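PDB 6FOP: glycoside hydrolase family 81 from Clostridium thermocellum, which probably hydrolyses internal beta-1,3 linkages of glucans such as laminarin as part of the cellulosome. Local coordinates for residues L320-N325 and I355-N361; L309-Y315 and H651-D657; P21-K27 and I44-Q48. All coordinates share one frame; numbering follows the deposited sequence. Where two conformers were deposited one is given.

Contact 1: residues L320-N325 and I355-N361. With MPD ((4S)-2-methyl-2,4-pentanediol), chain L.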
loop_
_atom_site.group_PDB
_atom_site.type_symbol
_atom_site.label_atom_id
_atom_site.label_comp_id
_atom_site.label_asym_id
_atom_site.label_seq_id
_atom_site.Cartn_x
_atom_site.Cartn_y
_atom_site.Cartn_z
ATOM N N LEU A 320 -26.288 -18.577 17.609
ATOM C CA LEU A 320 -25.852 -17.467 16.744
ATOM C C LEU A 320 -26.760 -16.258 16.904
ATOM O O LEU A 320 -26.302 -15.115 16.976
ATOM C CB LEU A 320 -25.772 -17.947 15.300
ATOM C CG LEU A 320 -25.186 -16.959 14.306
ATOM C CD1 LEU A 320 -23.722 -16.772 14.593
ATOM C CD2 LEU A 320 -25.339 -17.401 12.868
ATOM N N ASN A 321 -28.068 -16.522 16.974
ATOM C CA ASN A 321 -29.042 -15.462 17.159
ATOM C C ASN A 321 -28.834 -14.779 18.494
ATOM O O ASN A 321 -28.957 -13.552 18.604
ATOM C CB ASN A 321 -30.462 -16.007 17.041
ATOM C CG ASN A 321 -31.501 -14.910 17.061
ATOM O OD1 ASN A 321 -31.528 -14.069 16.192
ATOM N ND2 ASN A 321 -32.344 -14.913 18.074
ATOM N N ARG A 322 -28.560 -15.571 19.530
ATOM C CA ARG A 322 -28.272 -14.959 20.818
ATOM C C ARG A 322 -27.018 -14.077 20.771
ATOM O O ARG A 322 -27.004 -12.975 21.358
ATOM C CB ARG A 322 -28.121 -16.031 21.913
ATOM C CG ARG A 322 -27.661 -15.462 23.254
ATOM C CD ARG A 322 -27.803 -16.475 24.370
ATOM N NE ARG A 322 -27.175 -17.755 24.073
ATOM C CZ ARG A 322 -25.874 -18.018 24.191
ATOM N NH1 ARG A 322 -25.028 -17.079 24.617
ATOM N NH2 ARG A 322 -25.427 -19.232 23.874
ATOM N N TYR A 323 -25.984 -14.535 20.077
ATOM C CA TYR A 323 -24.803 -13.694 19.913
ATOM C C TYR A 323 -25.130 -12.369 19.221
ATOM O O TYR A 323 -24.606 -11.326 19.601
ATOM C CB TYR A 323 -23.671 -14.428 19.153
ATOM C CG TYR A 323 -23.280 -15.777 19.702
ATOM C CD1 TYR A 323 -23.473 -16.120 21.025
ATOM C CD2 TYR A 323 -22.731 -16.745 18.865
ATOM C CE1 TYR A 323 -23.128 -17.384 21.494
ATOM C CE2 TYR A 323 -22.393 -17.997 19.311
ATOM C CZ TYR A 323 -22.637 -18.344 20.625
ATOM O OH TYR A 323 -22.286 -19.601 21.058
ATOM N N ILE A 324 -26.013 -12.427 18.232
ATOM C CA ILE A 324 -26.491 -11.217 17.551
ATOM C C ILE A 324 -27.224 -10.300 18.536
ATOM O O ILE A 324 -26.981 -9.105 18.556
ATOM C CB ILE A 324 -27.321 -11.575 16.317
ATOM C CG1 ILE A 324 -26.399 -12.070 15.194
ATOM C CG2 ILE A 324 -28.192 -10.414 15.855
ATOM C CD1 ILE A 324 -25.496 -11.000 14.575
ATOM N N ASN A 325 -28.095 -10.873 19.370
ATOM C CA ASN A 325 -28.778 -10.066 20.393
ATOM C C ASN A 325 -27.818 -9.463 21.405
ATOM O O ASN A 325 -28.014 -8.324 21.843
ATOM C CB ASN A 325 -29.864 -10.878 21.094
ATOM C CG ASN A 325 -31.094 -11.069 20.228
ATOM O OD1 ASN A 325 -31.417 -10.237 19.381
ATOM N ND2 ASN A 325 -31.793 -12.152 20.450
ATOM N N ILE A 355 -25.616 -11.064 9.141
ATOM C CA ILE A 355 -25.916 -12.251 9.936
ATOM C C ILE A 355 -27.292 -12.062 10.594
ATOM O O ILE A 355 -28.131 -12.982 10.592
ATOM C CB ILE A 355 -24.800 -12.527 10.954
ATOM C CG1 ILE A 355 -23.462 -12.726 10.221
ATOM C CG2 ILE A 355 -25.140 -13.732 11.826
ATOM C CD1 ILE A 355 -22.238 -12.763 11.110
ATOM N N ALA A 356 -27.522 -10.885 11.182
ATOM C CA ALA A 356 -28.854 -10.566 11.699
ATOM C C ALA A 356 -29.957 -10.744 10.651
ATOM O O ALA A 356 -31.032 -11.317 10.936
ATOM C CB ALA A 356 -28.912 -9.166 12.274
ATOM N N GLU A 357 -29.697 -10.284 9.436
ATOM C CA GLU A 357 -30.667 -10.396 8.353
ATOM C C GLU A 357 -30.922 -11.856 7.987
ATOM O O GLU A 357 -32.086 -12.286 7.838
ATOM C CB GLU A 357 -30.189 -9.637 7.116
ATOM C CG GLU A 357 -30.170 -8.134 7.320
ATOM C CD GLU A 357 -29.452 -7.366 6.259
ATOM O OE1 GLU A 357 -28.582 -7.961 5.599
ATOM O OE2 GLU A 357 -29.741 -6.150 6.140
ATOM N N GLN A 358 -29.862 -12.649 7.909
ATOM C CA GLN A 358 -29.992 -14.098 7.586
ATOM C C GLN A 358 -30.846 -14.835 8.616
ATOM O O GLN A 358 -31.575 -15.770 8.267
ATOM C CB GLN A 358 -28.619 -14.761 7.508
ATOM C CG GLN A 358 -27.820 -14.320 6.291
ATOM C CD GLN A 358 -26.368 -14.747 6.337
ATOM O OE1 GLN A 358 -25.894 -15.377 7.277
ATOM N NE2 GLN A 358 -25.641 -14.370 5.311
ATOM N N LEU A 359 -30.738 -14.413 9.876
ATOM C CA LEU A 359 -31.495 -15.042 10.951
ATOM C C LEU A 359 -32.915 -14.548 11.070
ATOM O O LEU A 359 -33.689 -15.137 11.832
ATOM C CB LEU A 359 -30.775 -14.823 12.276
ATOM C CG LEU A 359 -29.444 -15.553 12.421
ATOM C CD1 LEU A 359 -28.644 -14.899 13.529
ATOM C CD2 LEU A 359 -29.637 -17.020 12.743
ATOM N N GLY A 360 -33.268 -13.480 10.370
ATOM C CA GLY A 360 -34.592 -12.858 10.528
ATOM C C GLY A 360 -34.705 -12.043 11.804
ATOM O O GLY A 360 -35.804 -11.761 12.277
ATOM N N ASN A 361 -33.567 -11.619 12.345
ATOM C CA ASN A 361 -33.546 -10.808 13.563
ATOM C C ASN A 361 -33.627 -9.319 13.190
ATOM O O ASN A 361 -32.636 -8.609 13.064
ATOM C CB ASN A 361 -32.327 -11.138 14.408
ATOM C CG ASN A 361 -32.421 -10.546 15.804
ATOM O OD1 ASN A 361 -33.029 -9.477 15.999
ATOM N ND2 ASN A 361 -31.850 -11.249 16.792
HETATM C C1 MPD L . -36.513 -15.247 13.943
HETATM C C2 MPD L . -35.691 -15.018 15.207
HETATM O O2 MPD L . -34.706 -13.974 14.966
HETATM C CM MPD L . -36.644 -14.530 16.298
HETATM C C3 MPD L . -35.019 -16.304 15.729
HETATM C C4 MPD L . -34.057 -17.101 14.821
HETATM O O4 MPD L . -33.329 -18.091 15.586
HETATM C C5 MPD L . -34.779 -17.901 13.742
#

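Contact 2: residues L309-Y315 and H651-D657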
loop_
_atom_site.group_PDB
_atom_site.type_symbol
_atom_site.label_atom_id
_atom_site.label_comp_id
_atom_site.label_asym_id
_atom_site.label_seq_id
_atom_site.Cartn_x
_atom_site.Cartn_y
_atom_site.Cartn_z
ATOM N N LEU A 309 -20.226 -13.661 4.071
ATOM C CA LEU A 309 -20.426 -15.075 3.818
ATOM C C LEU A 309 -21.944 -15.417 3.895
ATOM O O LEU A 309 -22.706 -14.728 4.574
ATOM C CB LEU A 309 -19.637 -15.928 4.811
ATOM C CG LEU A 309 -18.115 -15.810 4.714
ATOM C CD1 LEU A 309 -17.463 -16.726 5.724
ATOM C CD2 LEU A 309 -17.620 -16.141 3.313
ATOM N N PRO A 310 -22.373 -16.415 3.115
ATOM C CA PRO A 310 -23.799 -16.786 3.102
ATOM C C PRO A 310 -24.215 -17.507 4.392
ATOM O O PRO A 310 -23.405 -17.717 5.287
ATOM C CB PRO A 310 -23.891 -17.724 1.892
ATOM C CG PRO A 310 -22.587 -18.385 1.861
ATOM C CD PRO A 310 -21.580 -17.309 2.246
ATOM N N ASP A 311 -25.499 -17.858 4.470
ATOM C CA ASP A 311 -26.046 -18.574 5.631
ATOM C C ASP A 311 -25.976 -20.062 5.375
ATOM O O ASP A 311 -26.977 -20.693 5.112
ATOM C CB ASP A 311 -27.474 -18.119 5.905
ATOM C CG ASP A 311 -28.078 -18.766 7.123
ATOM O OD1 ASP A 311 -27.366 -19.384 7.945
ATOM O OD2 ASP A 311 -29.302 -18.629 7.259
ATOM N N LYS A 312 -24.774 -20.618 5.465
ATOM C CA LYS A 312 -24.534 -22.030 5.171
ATOM C C LYS A 312 -23.800 -22.783 6.273
ATOM O O LYS A 312 -23.464 -23.940 6.107
ATOM C CB LYS A 312 -23.822 -22.216 3.823
ATOM C CG LYS A 312 -24.633 -21.731 2.641
ATOM C CD LYS A 312 -25.872 -22.594 2.402
ATOM C CE LYS A 312 -26.695 -22.000 1.275
ATOM N NZ LYS A 312 -27.992 -22.723 1.048
ATOM N N GLY A 313 -23.606 -22.150 7.417
ATOM C CA GLY A 313 -22.742 -22.711 8.446
ATOM C C GLY A 313 -23.351 -23.805 9.290
ATOM O O GLY A 313 -24.572 -23.936 9.390
ATOM N N THR A 314 -22.468 -24.553 9.949
ATOM C CA THR A 314 -22.835 -25.612 10.878
ATOM C C THR A 314 -23.130 -25.108 12.296
ATOM O O THR A 314 -23.177 -25.911 13.242
ATOM C CB THR A 314 -21.713 -26.653 10.952
ATOM O OG1 THR A 314 -20.517 -26.033 11.422
ATOM C CG2 THR A 314 -21.444 -27.307 9.601
ATOM N N TYR A 315 -23.365 -23.813 12.450
ATOM C CA TYR A 315 -23.679 -23.222 13.763
ATOM C C TYR A 315 -25.025 -23.679 14.328
ATOM O O TYR A 315 -25.966 -23.961 13.586
ATOM C CB TYR A 315 -23.651 -21.671 13.727
ATOM C CG TYR A 315 -24.019 -21.052 12.408
ATOM C CD1 TYR A 315 -25.291 -21.166 11.848
ATOM C CD2 TYR A 315 -23.066 -20.388 11.679
ATOM C CE1 TYR A 315 -25.595 -20.609 10.605
ATOM C CE2 TYR A 315 -23.342 -19.842 10.440
ATOM C CZ TYR A 315 -24.599 -19.952 9.902
ATOM O OH TYR A 315 -24.842 -19.434 8.652
ATOM N N HIS A 651 -19.863 -17.367 12.890
ATOM C CA HIS A 651 -20.450 -17.473 11.542
ATOM C C HIS A 651 -19.367 -17.758 10.495
ATOM O O HIS A 651 -19.555 -18.595 9.612
ATOM C CB HIS A 651 -21.195 -16.185 11.265
ATOM C CG HIS A 651 -21.880 -16.103 9.941
ATOM N ND1 HIS A 651 -21.288 -15.543 8.830
ATOM C CD2 HIS A 651 -23.165 -16.358 9.589
ATOM C CE1 HIS A 651 -22.161 -15.495 7.850
ATOM N NE2 HIS A 651 -23.313 -15.972 8.287
ATOM N N TRP A 652 -18.208 -17.089 10.635
ATOM C CA TRP A 652 -17.090 -17.296 9.720
ATOM C C TRP A 652 -16.598 -18.739 9.809
ATOM O O TRP A 652 -16.510 -19.476 8.794
ATOM C CB TRP A 652 -15.975 -16.330 10.086
ATOM C CG TRP A 652 -14.681 -16.540 9.367
ATOM C CD1 TRP A 652 -13.637 -17.327 9.755
ATOM C CD2 TRP A 652 -14.251 -15.879 8.175
ATOM N NE1 TRP A 652 -12.605 -17.233 8.869
ATOM C CE2 TRP A 652 -12.949 -16.350 7.887
ATOM C CE3 TRP A 652 -14.848 -14.965 7.301
ATOM C CZ2 TRP A 652 -12.230 -15.911 6.783
ATOM C CZ3 TRP A 652 -14.129 -14.525 6.214
ATOM C CH2 TRP A 652 -12.846 -15.018 5.949
ATOM N N ILE A 653 -16.278 -19.161 11.026
ATOM C CA ILE A 653 -15.689 -20.478 11.212
ATOM C C ILE A 653 -16.646 -21.585 10.748
ATOM O O ILE A 653 -16.245 -22.514 10.033
ATOM C CB ILE A 653 -15.307 -20.689 12.688
ATOM C CG1 ILE A 653 -14.147 -19.770 13.086
ATOM C CG2 ILE A 653 -14.923 -22.137 12.935
ATOM C CD1 ILE A 653 -13.890 -19.708 14.575
ATOM N N CYS A 654 -17.918 -21.465 11.140
ATOM C CA CYS A 654 -18.896 -22.525 10.831
ATOM C C CYS A 654 -19.277 -22.540 9.350
ATOM O O CYS A 654 -19.595 -23.596 8.799
ATOM C CB CYS A 654 -20.140 -22.379 11.680
ATOM S SG CYS A 654 -19.858 -22.732 13.432
ATOM N N ASN A 655 -19.239 -21.368 8.674
ATOM C CA ASN A 655 -19.411 -21.379 7.222
ATOM C C ASN A 655 -18.252 -22.099 6.526
ATOM O O ASN A 655 -18.472 -22.880 5.593
ATOM C CB ASN A 655 -19.621 -19.986 6.658
ATOM C CG ASN A 655 -21.098 -19.629 6.568
ATOM O OD1 ASN A 655 -21.847 -20.245 5.806
ATOM N ND2 ASN A 655 -21.524 -18.655 7.361
ATOM N N LEU A 656 -17.008 -21.852 6.947
ATOM C CA LEU A 656 -15.899 -22.587 6.325
ATOM C C LEU A 656 -15.984 -24.094 6.590
ATOM O O LEU A 656 -15.666 -24.908 5.740
ATOM C CB LEU A 656 -14.538 -22.020 6.744
ATOM C CG LEU A 656 -14.267 -20.591 6.252
ATOM C CD1 LEU A 656 -13.023 -20.032 6.919
ATOM C CD2 LEU A 656 -14.153 -20.535 4.750
ATOM N N ASP A 657 -16.495 -24.441 7.775
ATOM C CA ASP A 657 -16.751 -25.836 8.150
ATOM C C ASP A 657 -17.700 -26.542 7.157
ATOM O O ASP A 657 -17.481 -27.705 6.804
ATOM C CB ASP A 657 -17.301 -25.872 9.587
ATOM C CG ASP A 657 -17.384 -27.278 10.166
ATOM O OD1 ASP A 657 -16.508 -28.147 9.922
ATOM O OD2 ASP A 657 -18.346 -27.520 10.901
#

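Contact 3: residues P21-K27 and I44-Q48. With MG (magnesium ion), chain Y.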
loop_
_atom_site.group_PDB
_atom_site.type_symbol
_atom_site.label_atom_id
_atom_site.label_comp_id
_atom_site.label_asym_id
_atom_site.label_seq_id
_atom_site.Cartn_x
_atom_site.Cartn_y
_atom_site.Cartn_z
ATOM N N PRO A 21 -1.353 19.155 10.343
ATOM C CA PRO A 21 0.063 19.038 9.994
ATOM C C PRO A 21 0.774 20.388 9.936
ATOM O O PRO A 21 0.138 21.419 9.732
ATOM C CB PRO A 21 0.045 18.432 8.600
ATOM C CG PRO A 21 -1.308 17.941 8.385
ATOM C CD PRO A 21 -2.243 18.664 9.279
ATOM N N GLN A 22 2.096 20.346 10.096
ATOM C CA GLN A 22 2.919 21.547 10.111
ATOM C C GLN A 22 2.625 22.484 8.932
ATOM O O GLN A 22 2.314 22.057 7.810
ATOM C CB GLN A 22 4.401 21.179 10.126
ATOM C CG GLN A 22 4.851 20.415 8.909
ATOM C CD GLN A 22 6.276 19.944 8.984
ATOM O OE1 GLN A 22 6.685 19.264 9.936
ATOM N NE2 GLN A 22 7.038 20.265 7.957
ATOM N N ALA A 23 2.762 23.766 9.213
ATOM C CA ALA A 23 2.567 24.805 8.204
ATOM C C ALA A 23 3.612 24.748 7.094
ATOM O O ALA A 23 3.285 24.965 5.926
ATOM C CB ALA A 23 2.605 26.170 8.866
ATOM N N GLU A 24 4.855 24.412 7.465
ATOM C CA GLU A 24 5.988 24.452 6.534
ATOM C C GLU A 24 5.950 23.219 5.613
ATOM O O GLU A 24 5.917 22.084 6.090
ATOM C CB GLU A 24 7.313 24.407 7.304
ATOM C CG GLU A 24 7.573 25.540 8.292
ATOM C CD GLU A 24 6.749 25.543 9.602
ATOM O OE1 GLU A 24 6.139 24.507 10.037
ATOM O OE2 GLU A 24 6.726 26.647 10.203
ATOM N N ILE A 25 5.977 23.445 4.309
ATOM C CA ILE A 25 6.064 22.388 3.301
ATOM C C ILE A 25 7.248 22.690 2.398
ATOM O O ILE A 25 7.275 23.714 1.709
ATOM C CB ILE A 25 4.782 22.236 2.471
ATOM C CG1 ILE A 25 3.565 22.053 3.388
ATOM C CG2 ILE A 25 4.898 21.010 1.556
ATOM C CD1 ILE A 25 2.248 21.861 2.672
ATOM N N TYR A 26 8.240 21.796 2.406
ATOM C CA TYR A 26 9.476 21.974 1.650
ATOM C C TYR A 26 9.227 21.511 0.210
ATOM O O TYR A 26 9.600 20.417 -0.225
ATOM C CB TYR A 26 10.667 21.271 2.348
ATOM C CG TYR A 26 11.089 21.983 3.600
ATOM C CD1 TYR A 26 11.972 23.067 3.539
ATOM C CD2 TYR A 26 10.592 21.597 4.860
ATOM C CE1 TYR A 26 12.343 23.746 4.691
ATOM C CE2 TYR A 26 10.966 22.273 6.019
ATOM C CZ TYR A 26 11.849 23.343 5.925
ATOM O OH TYR A 26 12.237 24.019 7.055
ATOM N N LYS A 27 8.551 22.406 -0.515
ATOM C CA LYS A 27 8.218 22.236 -1.911
ATOM C C LYS A 27 8.600 23.520 -2.654
ATOM O O LYS A 27 8.720 24.596 -2.049
ATOM C CB LYS A 27 6.722 21.915 -2.118
ATOM C CG LYS A 27 5.757 22.984 -1.634
ATOM C CD LYS A 27 4.324 22.591 -1.941
ATOM C CE LYS A 27 3.324 23.411 -1.152
ATOM N NZ LYS A 27 3.310 24.819 -1.592
ATOM N N ILE A 44 11.184 14.444 2.274
ATOM C CA ILE A 44 11.636 15.658 1.591
ATOM C C ILE A 44 10.735 16.852 1.881
ATOM O O ILE A 44 11.241 17.954 2.085
ATOM C CB ILE A 44 11.742 15.455 0.080
ATOM C CG1 ILE A 44 12.729 14.339 -0.273
ATOM C CG2 ILE A 44 12.169 16.742 -0.616
ATOM C CD1 ILE A 44 12.609 13.848 -1.700
ATOM N N LEU A 45 9.421 16.603 1.943
ATOM C CA LEU A 45 8.423 17.649 2.152
ATOM C C LEU A 45 8.362 18.141 3.587
ATOM O O LEU A 45 8.067 19.319 3.831
ATOM C CB LEU A 45 7.030 17.146 1.739
ATOM C CG LEU A 45 6.845 16.913 0.242
ATOM C CD1 LEU A 45 5.735 15.901 -0.003
ATOM C CD2 LEU A 45 6.594 18.215 -0.498
ATOM N N TRP A 46 8.576 17.222 4.547
ATOM C CA TRP A 46 8.351 17.535 5.960
ATOM C C TRP A 46 9.602 18.045 6.687
ATOM O O TRP A 46 9.504 18.792 7.664
ATOM C CB TRP A 46 7.827 16.278 6.677
ATOM C CG TRP A 46 6.448 15.797 6.272
ATOM C CD1 TRP A 46 6.126 15.079 5.160
ATOM C CD2 TRP A 46 5.248 15.932 7.027
ATOM N NE1 TRP A 46 4.777 14.763 5.163
ATOM C CE2 TRP A 46 4.219 15.288 6.305
ATOM C CE3 TRP A 46 4.946 16.527 8.245
ATOM C CZ2 TRP A 46 2.910 15.200 6.789
ATOM C CZ3 TRP A 46 3.648 16.460 8.709
ATOM C CH2 TRP A 46 2.648 15.798 7.981
ATOM N N ASN A 47 10.769 17.586 6.239
ATOM C CA ASN A 47 12.043 17.896 6.861
ATOM C C ASN A 47 12.773 18.961 6.024
ATOM O O ASN A 47 12.589 19.028 4.817
ATOM C CB ASN A 47 12.816 16.569 6.958
ATOM C CG ASN A 47 14.030 16.645 7.849
ATOM O OD1 ASN A 47 13.977 16.503 9.083
ATOM N ND2 ASN A 47 15.152 16.815 7.204
ATOM N N GLN A 48 13.595 19.781 6.678
ATOM C CA GLN A 48 14.414 20.763 5.963
ATOM C C GLN A 48 15.132 20.088 4.785
ATOM O O GLN A 48 15.102 20.565 3.655
ATOM C CB GLN A 48 15.411 21.373 6.945
ATOM C CG GLN A 48 16.367 22.386 6.351
ATOM C CD GLN A 48 17.285 23.004 7.388
ATOM O OE1 GLN A 48 17.274 22.629 8.549
ATOM N NE2 GLN A 48 18.101 23.938 6.956
HETATM MG MG MG Y . 13.236 18.972 2.635
#

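Contact 1: residues L320-N325 and I355-N361
One side-chain amide, that of N361, is shared by two asparagines a helical turn apart: its ND2 gives a hydrogen bond to N325 OD1 at 2.8 Å and another to N321 OD1 at 2.9 Å. The bond to N325 is the straighter, 162° at the hydrogen, and N325 OD1 lies in the amide plane of N361, whereas N321 OD1 is tilted from it. Seen from the acceptors, the nitrogen stands above both carbonyl planes. The N361 amide is twisted against both others, more strongly against N325. N321 swings its CG anti to the backbone N (chi1 -173°), while N325 turns its CG beside its own N, and these different torsions bring both oxygens to the same nitrogen. The other end of N361 is engaged too: OD1 caps A364 N, so the amide, set just after helix 339-359, ties helix 317-329 to the start of helix 362-379. G360, with positive phi, closes helix 339-359 in a Schellman motif and turns the chain to place N361 there. Beneath the polar group the contact is aliphatic. L359 lays CD1 against the backbone of N321, 3.7 Å from its CA, and also reaches I324 CG1. I355 CG2 fits between L320 CD2, at 3.8 Å, and I324 CD1, at 3.9 Å, with L320 and I355 crossing at about a right angle. I324 CG2 meets A356 CB and also lies against N361 ND2. A methylpentanediol, probably from the crystallisation liquor, rests near N321 and L359. The 320-325 and 355-359 segments of helices 317-329 and 339-359 run at 131°, their axes 10.0 Å apart at closest approach; helix 646-659 packs on I324 and I355, and helix 362-379 on I324 and A356.

Contact 2: residues L309-Y315 and H651-D657
H651 carries its ring anti to the backbone N (chi1 -179°), and Y315, with an unusual chi1 of 30°, brings its phenol alongside. The two planes are nearly parallel, 9° apart, but slid so far that the rings barely overlap; Y315 CE2 approaches H651 CD2 to 3.6 Å. C654 adds its CB at 3.5 Å from Y315 CD2. The phenol OH donates to D311 OD1 on the anti side of that carboxylate, which also pairs with R317, while H651 NE2 bonds to Q358. N655 lies with ND2 over the centre of the imidazole and bonds back to H651 O; its OD1 accepts K312 N at 3.0 Å, in the carbonyl plane on a lone pair. Further along, T314 OG1 gives a 2.7 Å bond to the anti lone pair of D657 OD2, and T314 N bonds to C654 O, 3.2 Å away. G313 CA passes 3.3 Å from the same oxygen, a CA-H...O contact. At the other end, L309 CD1 touches W652 CE3. The arrangement is that of an irregular loop held along one helix by a mix of side-chain and backbone hydrogen bonds, joining the lead-in to helix 317-329 to helix 646-659 in the helical part of this family 81 enzyme.

Contact 3: residues P21-K27 and I44-Q48
Y26 lays its ring over the backbone of Q48, whose CA sits above the ring centre, 3.7 Å from the centroid and 14° off the normal, a CH-pi contact. The phenol takes up that place with CG beside its backbone N, which also carries CD2 to 3.3 Å from N47 O and puts L45 O at the ring edge. That same L45 O receives the Y26 N-H at 2.9 Å in an almost straight bond, 173° at the hydrogen, so one carbonyl fixes the tyrosine backbone and borders its ring. Y26 is the centre of an inverse gamma turn, which bends the chain sharply here. Q22 makes the second bridge. Its amide nitrogen serves two carbonyls, W46 O across the contact at 2.9 Å and E24 O within its own loop at 2.8 Å, both near the amide plane; the pair of bonds fixes the rotation of the amide. CG of Q22 is held between the backbone N and the carbonyl carbon (chi1 62°), and the chain then runs out extended along the CE3 edge of the W46 indole, with the amide steeply inclined to the ring. P21 CB touches W46 CH2 at 3.8 Å, and I25 CG2 meets L45 CD2. On the other segment, I44 O and N47 O each coordinate a magnesium ion at 2.3 Å, and Y49 and A102 supply two further backbone oxygens. The ion thus links the two ends of the 44-47 turn to Y49 and A102, next to Y26 CB. Both the loop and the short helix 43-46 sit against strand 103-107: A104 bonds to the Y26 backbone and packs on L45, while W397 stacks on W46 from a separate loop.

How the contacts relate
From the N terminus, contact 3 comes first: 21-27 meets 44-48, closing a short loop next to strand 103-107 in the beta-rich N-terminal region. The chain then runs through the large sheets before reaching 309-315, the first half of contact 2. Contact 1 opens and shuts soon afterwards, 320-325 with 355-361, and is nested inside the much longer loop that contact 2 closes when 651-657 arrives. These two touch: Q358 reaches both H651 and L309, and I355 packs on H651, so helices 317-329, 339-359 and 646-659 share one cluster. Contact 3 stands apart, its centre about 50 Å from either of the others.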